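Local coordinates for protein cadherin-23 (Mus musculus, PDB 5UZ8) that probably mediates calcium-dependent adhesion in the mechanotransduction apparatus of hearing, as an extracellular chain of cadherin repeats stiffened by calcium at the linkers, at residues 12-21 with 100-111; 255-263 with 271-279. All blocks are in the same frame, centred on the assembly; numbering follows the deposited sequence.

Contact 1. Residues 12-21 with 100-111; sequences ITYYTERVLE and IPVYLEIVDIND. With CA (calcium ion), chain J; CA (calcium ion), chain K; CA (calcium ion), chain I.
Glu21 and the linker residues Asp108, Ile109 and Asp111 share two calcium ions. Glu21 OE1 binds one ion at 2.3 Å, together with Asp108 OD1, Ile109 O and Asp111 OD1. Glu21 OE2 and Asp111 OD2 both bind the second ion, so each carboxylate bridges the pair. Glu77 and Asp144 complete the first site; Asp75 and Glu77 take part in the second. Further polar partners are Tyr76 for Glu21 OE2 and Ser145 for Asp108. The backbone N of Ile109 donates to Glu21 OE1 (2.9 Å), on the lone pair facing away from OE2. This bond helps fix the rotation of the carboxylate.

Backbone bonds join strands 15-20 and 97-107 in parallel, from Tyr15 N to Pro101 O (3.0 Å) to Glu21 N with Val107 O. Tyr103 O takes a weak bond from Glu17 N and a short one (2.6 Å) from Thr16 OG1. The Thr16 hydroxyl lies anti to the backbone N (chi1 -170°), turning it to the neighbouring strand. One water donates to both Thr16 OG1 and Glu105 OE1.

On the face with Thr16, Arg18 lies alongside Glu105. Their salt bridge is long, NH1 to OE2 3.9 Å. Val107 CG2 sits 3.7 Å above the centre of the guanidinium plane.

Tyr103 turns its ring edge to the face of Tyr14, with the planes at 75°. On the Tyr15 side, Ile100 CG2 meets the edge of the Tyr15 ring at CE2 (3.8 Å).

The shared carboxylates couple the end of this edge strand to the calcium linker. Loss of calcium would probably leave their clustered negative charge unbalanced.

Contact 2. Residues 255-263 with 271-279; sequences NSQLTYSLE and SVDMDSGLV. With CA (calcium ion), chain E.
Tyr260 makes the one direct hydrogen bond between the two segments. Its backbone N donates to Met274 O at 2.8 Å. Thr259 CA also points a C-H at Met274 O, 3.2 Å away.

Three waters extend the polar contact. Two donate to Leu258 O; one of them also reaches Asp275 O and the other Asp275 OD1. The third links Tyr260 O with Val272 O. Asn255 O, at the start of 255-263, binds a calcium ion; Asn217, Asp249 and others complete the site.

Gly277 CA lies over one face of the Tyr260 ring, a CH-pi contact 4.1 Å from the centroid. Asp275 O meets the ring edge in plane. The far end of the ring is tied by Tyr260 OH to Ala247 N.

The contact joins the two sheets of a cadherin beta-sandwich: strand 259-263 is an outer strand of one, and 270-272 and 278-281 form a hairpin in the other. An Asx turn shapes the hairpin bend. Asp273 OD1 accepts from Asp275 N and Ser276 N, which approach from opposite faces of its carboxylate.

Val272 CG2 touches Tyr260 CB at 3.9 Å. Val272 CG1, placed between the backbone N and carbonyl carbon (chi1 66°), meets Leu262 CG and Ser261 CA.

How the contacts relate
From the N terminus, contact 1 comes first. It closes a long loop of 78 residues within the first of the three cadherin domains in this fragment, pairing an early edge strand with that domain's last strand. Its second segment runs on into the calcium linker to the middle domain of the fragment. The chain then passes through that domain and a second calcium linker before contact 2 opens. Contact 2 closes a short loop of 7 residues and brings the two sheets of the fragment's third domain together. The contacts follow in series and neither nest nor cross. The centres of contact 1 and contact 2 are about 84 Å apart. They lie on opposite sides of the chain's centre.

Contact 1. Residues 12-21 with 100-111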
loop_
_atom_site.group_PDB
_atom_site.type_symbol
_atom_site.label_atom_id
_atom_site.label_comp_id
_atom_site.label_asym_id
_atom_site.label_seq_id
_atom_site.Cartn_x
_atom_site.Cartn_y
_atom_site.Cartn_z
ATOM N N ILE A 12 18.090 -40.079 33.108
ATOM C CA ILE A 12 17.504 -39.047 32.285
ATOM C C ILE A 12 16.007 -39.350 32.080
ATOM O O ILE A 12 15.642 -40.489 31.760
ATOM C CB ILE A 12 18.248 -38.909 30.923
ATOM C CG1 ILE A 12 17.732 -37.741 30.098
ATOM C CG2 ILE A 12 18.183 -40.179 30.099
ATOM C CD1 ILE A 12 17.987 -36.396 30.744
ATOM N N THR A 13 15.153 -38.343 32.311
ATOM C CA THR A 13 13.703 -38.559 32.286
ATOM C C THR A 13 13.149 -38.520 30.872
ATOM O O THR A 13 12.274 -39.306 30.545
ATOM C CB THR A 13 12.956 -37.511 33.123
ATOM O OG1 THR A 13 13.362 -36.203 32.709
ATOM C CG2 THR A 13 13.250 -37.714 34.583
ATOM N N TYR A 14 13.655 -37.583 30.071
ATOM C CA TYR A 14 13.321 -37.429 28.657
ATOM C C TYR A 14 14.446 -36.655 27.982
ATOM O O TYR A 14 15.230 -35.984 28.665
ATOM C CB TYR A 14 11.983 -36.671 28.466
ATOM C CG TYR A 14 11.983 -35.283 29.070
ATOM C CD1 TYR A 14 12.548 -34.202 28.385
ATOM C CD2 TYR A 14 11.386 -35.025 30.312
ATOM C CE1 TYR A 14 12.566 -32.925 28.951
ATOM C CE2 TYR A 14 11.387 -33.745 30.855
ATOM C CZ TYR A 14 11.988 -32.713 30.157
ATOM O OH TYR A 14 12.029 -31.426 30.664
ATOM N N TYR A 15 14.511 -36.737 26.655
ATOM C CA TYR A 15 15.434 -35.925 25.863
ATOM C C TYR A 15 14.733 -34.765 25.171
ATOM O O TYR A 15 13.568 -34.863 24.793
ATOM C CB TYR A 15 16.100 -36.755 24.782
ATOM C CG TYR A 15 17.002 -37.870 25.255
ATOM C CD1 TYR A 15 18.289 -37.611 25.705
ATOM C CD2 TYR A 15 16.587 -39.202 25.174
ATOM C CE1 TYR A 15 19.133 -38.651 26.091
ATOM C CE2 TYR A 15 17.419 -40.235 25.570
ATOM C CZ TYR A 15 18.681 -39.966 26.029
ATOM O OH TYR A 15 19.519 -41.010 26.404
ATOM N N THR A 16 15.450 -33.659 24.996
ATOM C CA THR A 16 14.927 -32.574 24.198
ATOM C C THR A 16 16.051 -31.880 23.423
ATOM O O THR A 16 17.216 -31.879 23.841
ATOM C CB THR A 16 14.119 -31.589 25.053
ATOM O OG1 THR A 16 13.422 -30.662 24.200
ATOM C CG2 THR A 16 15.047 -30.806 26.028
ATOM N N GLU A 17 15.682 -31.302 22.280
ATOM C CA GLU A 17 16.611 -30.547 21.465
ATOM C C GLU A 17 15.767 -29.562 20.642
ATOM O O GLU A 17 14.618 -29.863 20.282
ATOM C CB GLU A 17 17.357 -31.546 20.570
ATOM C CG GLU A 17 18.778 -31.270 20.201
ATOM C CD GLU A 17 19.749 -31.162 21.364
ATOM O OE1 GLU A 17 20.133 -32.174 22.004
ATOM O OE2 GLU A 17 20.184 -30.038 21.593
ATOM N N ARG A 18 16.335 -28.397 20.369
ATOM C CA ARG A 18 15.771 -27.461 19.406
ATOM C C ARG A 18 16.157 -27.830 17.980
ATOM O O ARG A 18 17.289 -28.279 17.726
ATOM C CB ARG A 18 16.239 -26.050 19.724
ATOM C CG ARG A 18 15.657 -25.516 21.008
ATOM C CD ARG A 18 16.534 -24.434 21.620
ATOM N NE ARG A 18 16.559 -23.214 20.817
ATOM C CZ ARG A 18 15.580 -22.302 20.760
ATOM N NH1 ARG A 18 14.435 -22.466 21.432
ATOM N NH2 ARG A 18 15.736 -21.210 20.001
ATOM N N VAL A 19 15.232 -27.621 17.044
ATOM C CA VAL A 19 15.470 -27.896 15.641
ATOM C C VAL A 19 14.933 -26.711 14.850
ATOM O O VAL A 19 13.768 -26.344 15.000
ATOM C CB VAL A 19 14.727 -29.160 15.196
ATOM C CG1 VAL A 19 14.831 -29.381 13.698
ATOM C CG2 VAL A 19 15.258 -30.373 15.964
ATOM N N LEU A 20 15.756 -26.152 13.985
ATOM C CA LEU A 20 15.268 -25.072 13.098
ATOM C C LEU A 20 14.338 -25.647 12.067
ATOM O O LEU A 20 14.671 -26.637 11.393
ATOM C CB LEU A 20 16.410 -24.382 12.371
ATOM C CG LEU A 20 17.468 -23.699 13.223
ATOM C CD1 LEU A 20 18.634 -23.266 12.343
ATOM C CD2 LEU A 20 16.877 -22.495 13.940
ATOM N N GLU A 21 13.172 -25.038 11.902
ATOM C CA GLU A 21 12.334 -25.418 10.771
ATOM C C GLU A 21 13.134 -25.327 9.472
ATOM O O GLU A 21 14.044 -24.515 9.348
ATOM C CB GLU A 21 11.063 -24.586 10.694
ATOM C CG GLU A 21 11.290 -23.132 10.358
ATOM C CD GLU A 21 10.018 -22.403 9.976
ATOM O OE1 GLU A 21 9.900 -21.192 10.314
ATOM O OE2 GLU A 21 9.159 -23.030 9.325
ATOM N N ILE A 100 12.010 -44.230 26.150
ATOM C CA ILE A 100 12.068 -42.892 26.684
ATOM C C ILE A 100 11.466 -41.901 25.689
ATOM O O ILE A 100 11.597 -42.096 24.479
ATOM C CB ILE A 100 13.521 -42.526 27.026
ATOM C CG1 ILE A 100 13.584 -41.219 27.817
ATOM C CG2 ILE A 100 14.408 -42.478 25.792
ATOM C CD1 ILE A 100 14.935 -40.961 28.437
ATOM N N PRO A 101 10.837 -40.829 26.185
ATOM C CA PRO A 101 10.329 -39.824 25.261
ATOM C C PRO A 101 11.381 -38.858 24.780
ATOM O O PRO A 101 12.345 -38.521 25.519
ATOM C CB PRO A 101 9.254 -39.073 26.069
ATOM C CG PRO A 101 9.188 -39.709 27.397
ATOM C CD PRO A 101 10.353 -40.609 27.562
ATOM N N VAL A 102 11.161 -38.386 23.559
ATOM C CA VAL A 102 11.937 -37.301 22.978
ATOM C C VAL A 102 10.990 -36.187 22.564
ATOM O O VAL A 102 9.921 -36.444 21.990
ATOM C CB VAL A 102 12.805 -37.761 21.778
ATOM C CG1 VAL A 102 13.602 -36.588 21.208
ATOM C CG2 VAL A 102 13.778 -38.861 22.204
ATOM N N TYR A 103 11.398 -34.955 22.863
ATOM C CA TYR A 103 10.608 -33.767 22.517
ATOM C C TYR A 103 11.516 -32.809 21.719
ATOM O O TYR A 103 12.394 -32.160 22.299
ATOM C CB TYR A 103 10.068 -33.071 23.767
ATOM C CG TYR A 103 9.260 -33.948 24.717
ATOM C CD1 TYR A 103 7.957 -34.327 24.421
ATOM C CD2 TYR A 103 9.793 -34.375 25.925
ATOM C CE1 TYR A 103 7.208 -35.118 25.288
ATOM C CE2 TYR A 103 9.070 -35.185 26.784
ATOM C CZ TYR A 103 7.786 -35.550 26.471
ATOM O OH TYR A 103 7.071 -36.309 27.367
ATOM N N LEU A 104 11.297 -32.723 20.405
ATOM C CA LEU A 104 12.052 -31.793 19.588
ATOM C C LEU A 104 11.267 -30.503 19.416
ATOM O O LEU A 104 10.137 -30.505 18.902
ATOM C CB LEU A 104 12.421 -32.394 18.222
ATOM C CG LEU A 104 13.201 -33.690 18.242
ATOM C CD1 LEU A 104 13.411 -34.165 16.798
ATOM C CD2 LEU A 104 14.512 -33.547 18.985
ATOM N N GLU A 105 11.874 -29.413 19.858
ATOM C CA GLU A 105 11.248 -28.094 19.900
ATOM C C GLU A 105 11.553 -27.393 18.583
ATOM O O GLU A 105 12.697 -27.052 18.307
ATOM C CB GLU A 105 11.829 -27.303 21.068
ATOM C CG GLU A 105 11.285 -25.890 21.282
ATOM C CD GLU A 105 11.808 -25.271 22.573
ATOM O OE1 GLU A 105 12.733 -25.823 23.200
ATOM O OE2 GLU A 105 11.284 -24.243 22.986
ATOM N N ILE A 106 10.538 -27.218 17.752
ATOM C CA ILE A 106 10.762 -26.592 16.451
ATOM C C ILE A 106 10.919 -25.074 16.637
ATOM O O ILE A 106 10.168 -24.447 17.388
ATOM C CB ILE A 106 9.652 -26.960 15.442
ATOM C CG1 ILE A 106 9.457 -28.477 15.353
ATOM C CG2 ILE A 106 9.978 -26.428 14.062
ATOM C CD1 ILE A 106 10.757 -29.237 15.175
ATOM N N VAL A 107 11.892 -24.491 15.940
ATOM C CA VAL A 107 12.229 -23.072 16.078
ATOM C C VAL A 107 11.818 -22.366 14.796
ATOM O O VAL A 107 12.175 -22.799 13.693
ATOM C CB VAL A 107 13.726 -22.900 16.281
ATOM C CG1 VAL A 107 14.113 -21.429 16.353
ATOM C CG2 VAL A 107 14.150 -23.629 17.549
ATOM N N ASP A 108 11.049 -21.295 14.953
ATOM C CA ASP A 108 10.595 -20.479 13.830
ATOM C C ASP A 108 11.791 -19.777 13.193
ATOM O O ASP A 108 12.640 -19.195 13.896
ATOM C CB ASP A 108 9.609 -19.436 14.383
ATOM C CG ASP A 108 8.994 -18.525 13.330
ATOM O OD1 ASP A 108 8.704 -18.976 12.188
ATOM O OD2 ASP A 108 8.718 -17.348 13.700
ATOM N N ILE A 109 11.827 -19.776 11.873
ATOM C CA ILE A 109 12.712 -18.883 11.102
ATOM C C ILE A 109 11.856 -17.907 10.294
ATOM O O ILE A 109 10.664 -18.133 10.080
ATOM C CB ILE A 109 13.706 -19.653 10.173
ATOM C CG1 ILE A 109 13.008 -20.192 8.930
ATOM C CG2 ILE A 109 14.438 -20.751 10.941
ATOM C CD1 ILE A 109 13.890 -21.005 7.987
ATOM N N ASN A 110 12.459 -16.819 9.848
ATOM C CA ASN A 110 11.741 -15.796 9.142
ATOM C C ASN A 110 11.645 -16.141 7.661
ATOM O O ASN A 110 12.309 -15.523 6.813
ATOM C CB ASN A 110 12.375 -14.419 9.360
ATOM C CG ASN A 110 11.503 -13.298 8.833
ATOM O OD1 ASN A 110 10.298 -13.464 8.726
ATOM N ND2 ASN A 110 12.097 -12.164 8.512
ATOM N N ASP A 111 10.780 -17.112 7.362
ATOM C CA ASP A 111 10.617 -17.619 5.995
ATOM C C ASP A 111 9.312 -17.191 5.300
ATOM O O ASP A 111 9.030 -17.661 4.188
ATOM C CB ASP A 111 10.839 -19.149 5.928
ATOM C CG ASP A 111 9.879 -19.965 6.802
ATOM O OD1 ASP A 111 9.234 -19.443 7.743
ATOM O OD2 ASP A 111 9.837 -21.207 6.605
HETATM CA CA CA J . 8.500 -19.342 9.991
HETATM CA CA CA K . 7.881 -22.203 7.457
HETATM CA CA CA I . 8.032 -12.875 8.322
HETATM O O HOH W 1 14.341 -28.215 23.520
HETATM O O HOH W 2 6.531 -21.239 5.781
HETATM O O HOH W 3 8.367 -23.920 5.773
#

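Contact 2. Residues 255-263 with 271-279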
loop_
_atom_site.group_PDB
_atom_site.type_symbol
_atom_site.label_atom_id
_atom_site.label_comp_id
_atom_site.label_asym_id
_atom_site.label_seq_id
_atom_site.Cartn_x
_atom_site.Cartn_y
_atom_site.Cartn_z
ATOM N N ASN A 255 -17.244 23.118 -13.666
ATOM C CA ASN A 255 -16.547 24.123 -12.850
ATOM C C ASN A 255 -15.660 25.094 -13.650
ATOM O O ASN A 255 -15.251 26.134 -13.125
ATOM C CB ASN A 255 -15.756 23.470 -11.702
ATOM C CG ASN A 255 -16.659 22.820 -10.664
ATOM O OD1 ASN A 255 -17.834 23.193 -10.533
ATOM N ND2 ASN A 255 -16.128 21.810 -9.940
ATOM N N SER A 256 -15.354 24.724 -14.896
ATOM C CA SER A 256 -14.608 25.582 -15.808
ATOM C C SER A 256 -15.339 25.823 -17.131
ATOM O O SER A 256 -14.758 26.388 -18.062
ATOM C CB SER A 256 -13.215 25.000 -16.054
ATOM O OG SER A 256 -13.286 23.690 -16.585
ATOM N N GLN A 257 -16.621 25.509 -17.181
ATOM C CA GLN A 257 -17.450 25.857 -18.341
ATOM C C GLN A 257 -17.954 27.292 -18.199
ATOM O O GLN A 257 -18.624 27.600 -17.232
ATOM C CB GLN A 257 -18.632 24.883 -18.463
ATOM C CG GLN A 257 -18.279 23.603 -19.211
ATOM C CD GLN A 257 -17.839 23.912 -20.626
ATOM O OE1 GLN A 257 -18.642 24.370 -21.454
ATOM N NE2 GLN A 257 -16.526 23.782 -20.886
ATOM N N LEU A 258 -17.634 28.155 -19.154
ATOM C CA LEU A 258 -17.807 29.596 -18.966
ATOM C C LEU A 258 -18.913 30.161 -19.815
ATOM O O LEU A 258 -19.076 29.770 -20.985
ATOM C CB LEU A 258 -16.511 30.323 -19.325
ATOM C CG LEU A 258 -15.273 29.904 -18.550
ATOM C CD1 LEU A 258 -14.027 30.635 -19.046
ATOM C CD2 LEU A 258 -15.482 30.131 -17.064
ATOM N N THR A 259 -19.659 31.097 -19.246
ATOM C CA THR A 259 -20.639 31.825 -20.001
ATOM C C THR A 259 -20.330 33.316 -19.857
ATOM O O THR A 259 -19.976 33.793 -18.766
ATOM C CB THR A 259 -22.079 31.472 -19.582
ATOM O OG1 THR A 259 -22.219 31.607 -18.185
ATOM C CG2 THR A 259 -22.389 30.035 -19.895
ATOM N N TYR A 260 -20.454 34.049 -20.960
ATOM C CA TYR A 260 -20.126 35.491 -21.014
ATOM C C TYR A 260 -21.365 36.369 -20.950
ATOM O O TYR A 260 -22.417 36.033 -21.486
ATOM C CB TYR A 260 -19.385 35.811 -22.304
ATOM C CG TYR A 260 -18.102 35.056 -22.410
ATOM C CD1 TYR A 260 -16.940 35.536 -21.816
ATOM C CD2 TYR A 260 -18.048 33.828 -23.059
ATOM C CE1 TYR A 260 -15.752 34.817 -21.910
ATOM C CE2 TYR A 260 -16.868 33.097 -23.128
ATOM C CZ TYR A 260 -15.724 33.601 -22.547
ATOM O OH TYR A 260 -14.534 32.876 -22.607
ATOM N N SER A 261 -21.228 37.517 -20.304
ATOM C CA SER A 261 -22.275 38.504 -20.264
ATOM C C SER A 261 -21.608 39.875 -20.256
ATOM O O SER A 261 -20.376 39.979 -20.066
ATOM C CB SER A 261 -23.157 38.303 -19.033
ATOM O OG SER A 261 -22.381 38.355 -17.842
ATOM N N LEU A 262 -22.408 40.896 -20.525
ATOM C CA LEU A 262 -21.991 42.293 -20.411
ATOM C C LEU A 262 -22.725 43.002 -19.278
ATOM O O LEU A 262 -23.902 42.714 -19.001
ATOM C CB LEU A 262 -22.314 43.055 -21.687
ATOM C CG LEU A 262 -21.688 42.483 -22.942
ATOM C CD1 LEU A 262 -22.085 43.292 -24.172
ATOM C CD2 LEU A 262 -20.174 42.405 -22.800
ATOM N N GLU A 263 -22.035 43.974 -18.692
ATOM C CA GLU A 263 -22.568 44.808 -17.601
ATOM C C GLU A 263 -22.203 46.261 -17.813
ATOM O O GLU A 263 -21.305 46.600 -18.607
ATOM C CB GLU A 263 -22.016 44.330 -16.243
ATOM C CG GLU A 263 -22.776 43.186 -15.631
ATOM C CD GLU A 263 -22.157 42.706 -14.321
ATOM O OE1 GLU A 263 -21.262 43.391 -13.772
ATOM O OE2 GLU A 263 -22.555 41.637 -13.853
ATOM N N SER A 271 -24.024 43.215 -27.624
ATOM C CA SER A 271 -24.406 41.888 -27.162
ATOM C C SER A 271 -23.189 41.006 -27.170
ATOM O O SER A 271 -22.296 41.183 -28.007
ATOM C CB SER A 271 -25.451 41.274 -28.089
ATOM O OG SER A 271 -26.682 41.920 -27.931
ATOM N N VAL A 272 -23.140 40.053 -26.241
ATOM C CA VAL A 272 -22.102 39.037 -26.288
ATOM C C VAL A 272 -22.763 37.665 -26.364
ATOM O O VAL A 272 -23.747 37.394 -25.649
ATOM C CB VAL A 272 -21.131 39.103 -25.100
ATOM C CG1 VAL A 272 -21.825 38.779 -23.778
ATOM C CG2 VAL A 272 -19.944 38.182 -25.331
ATOM N N ASP A 273 -22.261 36.826 -27.257
ATOM C CA ASP A 273 -22.769 35.458 -27.366
ATOM C C ASP A 273 -22.331 34.773 -26.095
ATOM O O ASP A 273 -21.134 34.737 -25.795
ATOM C CB ASP A 273 -22.140 34.752 -28.567
ATOM C CG ASP A 273 -22.697 33.336 -28.777
ATOM O OD1 ASP A 273 -22.350 32.429 -28.013
ATOM O OD2 ASP A 273 -23.543 33.151 -29.680
ATOM N N MET A 274 -23.274 34.206 -25.355
ATOM C CA MET A 274 -22.938 33.667 -24.052
ATOM C C MET A 274 -21.911 32.523 -24.090
ATOM O O MET A 274 -21.178 32.351 -23.122
ATOM C CB MET A 274 -24.205 33.270 -23.289
ATOM C CG MET A 274 -24.941 32.062 -23.794
ATOM S SD MET A 274 -26.470 31.782 -22.848
ATOM C CE MET A 274 -25.866 31.662 -21.156
ATOM N N ASP A 275 -21.849 31.757 -25.184
ATOM C CA ASP A 275 -20.881 30.654 -25.292
ATOM C C ASP A 275 -19.594 30.998 -26.019
ATOM O O ASP A 275 -18.507 30.602 -25.567
ATOM C CB ASP A 275 -21.530 29.431 -25.931
ATOM C CG ASP A 275 -22.736 28.964 -25.154
ATOM O OD1 ASP A 275 -22.647 28.813 -23.919
ATOM O OD2 ASP A 275 -23.791 28.764 -25.758
ATOM N N SER A 276 -19.693 31.727 -27.125
ATOM C CA SER A 276 -18.520 31.972 -27.972
ATOM C C SER A 276 -17.683 33.166 -27.529
ATOM O O SER A 276 -16.529 33.289 -27.925
ATOM C CB SER A 276 -18.947 32.181 -29.421
ATOM O OG SER A 276 -19.479 33.466 -29.610
ATOM N N GLY A 277 -18.272 34.078 -26.758
ATOM C CA GLY A 277 -17.558 35.289 -26.374
ATOM C C GLY A 277 -17.532 36.361 -27.446
ATOM O O GLY A 277 -16.903 37.394 -27.264
ATOM N N LEU A 278 -18.233 36.155 -28.553
ATOM C CA LEU A 278 -18.236 37.169 -29.610
ATOM C C LEU A 278 -19.120 38.341 -29.198
ATOM O O LEU A 278 -20.318 38.156 -28.932
ATOM C CB LEU A 278 -18.752 36.591 -30.925
ATOM C CG LEU A 278 -18.911 37.586 -32.094
ATOM C CD1 LEU A 278 -17.591 38.276 -32.409
ATOM C CD2 LEU A 278 -19.409 36.875 -33.347
ATOM N N VAL A 279 -18.529 39.531 -29.191
ATOM C CA VAL A 279 -19.262 40.778 -28.954
ATOM C C VAL A 279 -19.677 41.379 -30.312
ATOM O O VAL A 279 -18.826 41.528 -31.207
ATOM C CB VAL A 279 -18.396 41.790 -28.181
ATOM C CG1 VAL A 279 -19.124 43.121 -27.987
ATOM C CG2 VAL A 279 -17.970 41.217 -26.818
HETATM CA CA CA E . -14.063 27.623 -11.780
HETATM O O HOH W 4 -17.451 29.325 -23.348
HETATM O O HOH W 5 -20.736 28.015 -22.333
HETATM O O HOH W 6 -24.688 36.829 -22.819
#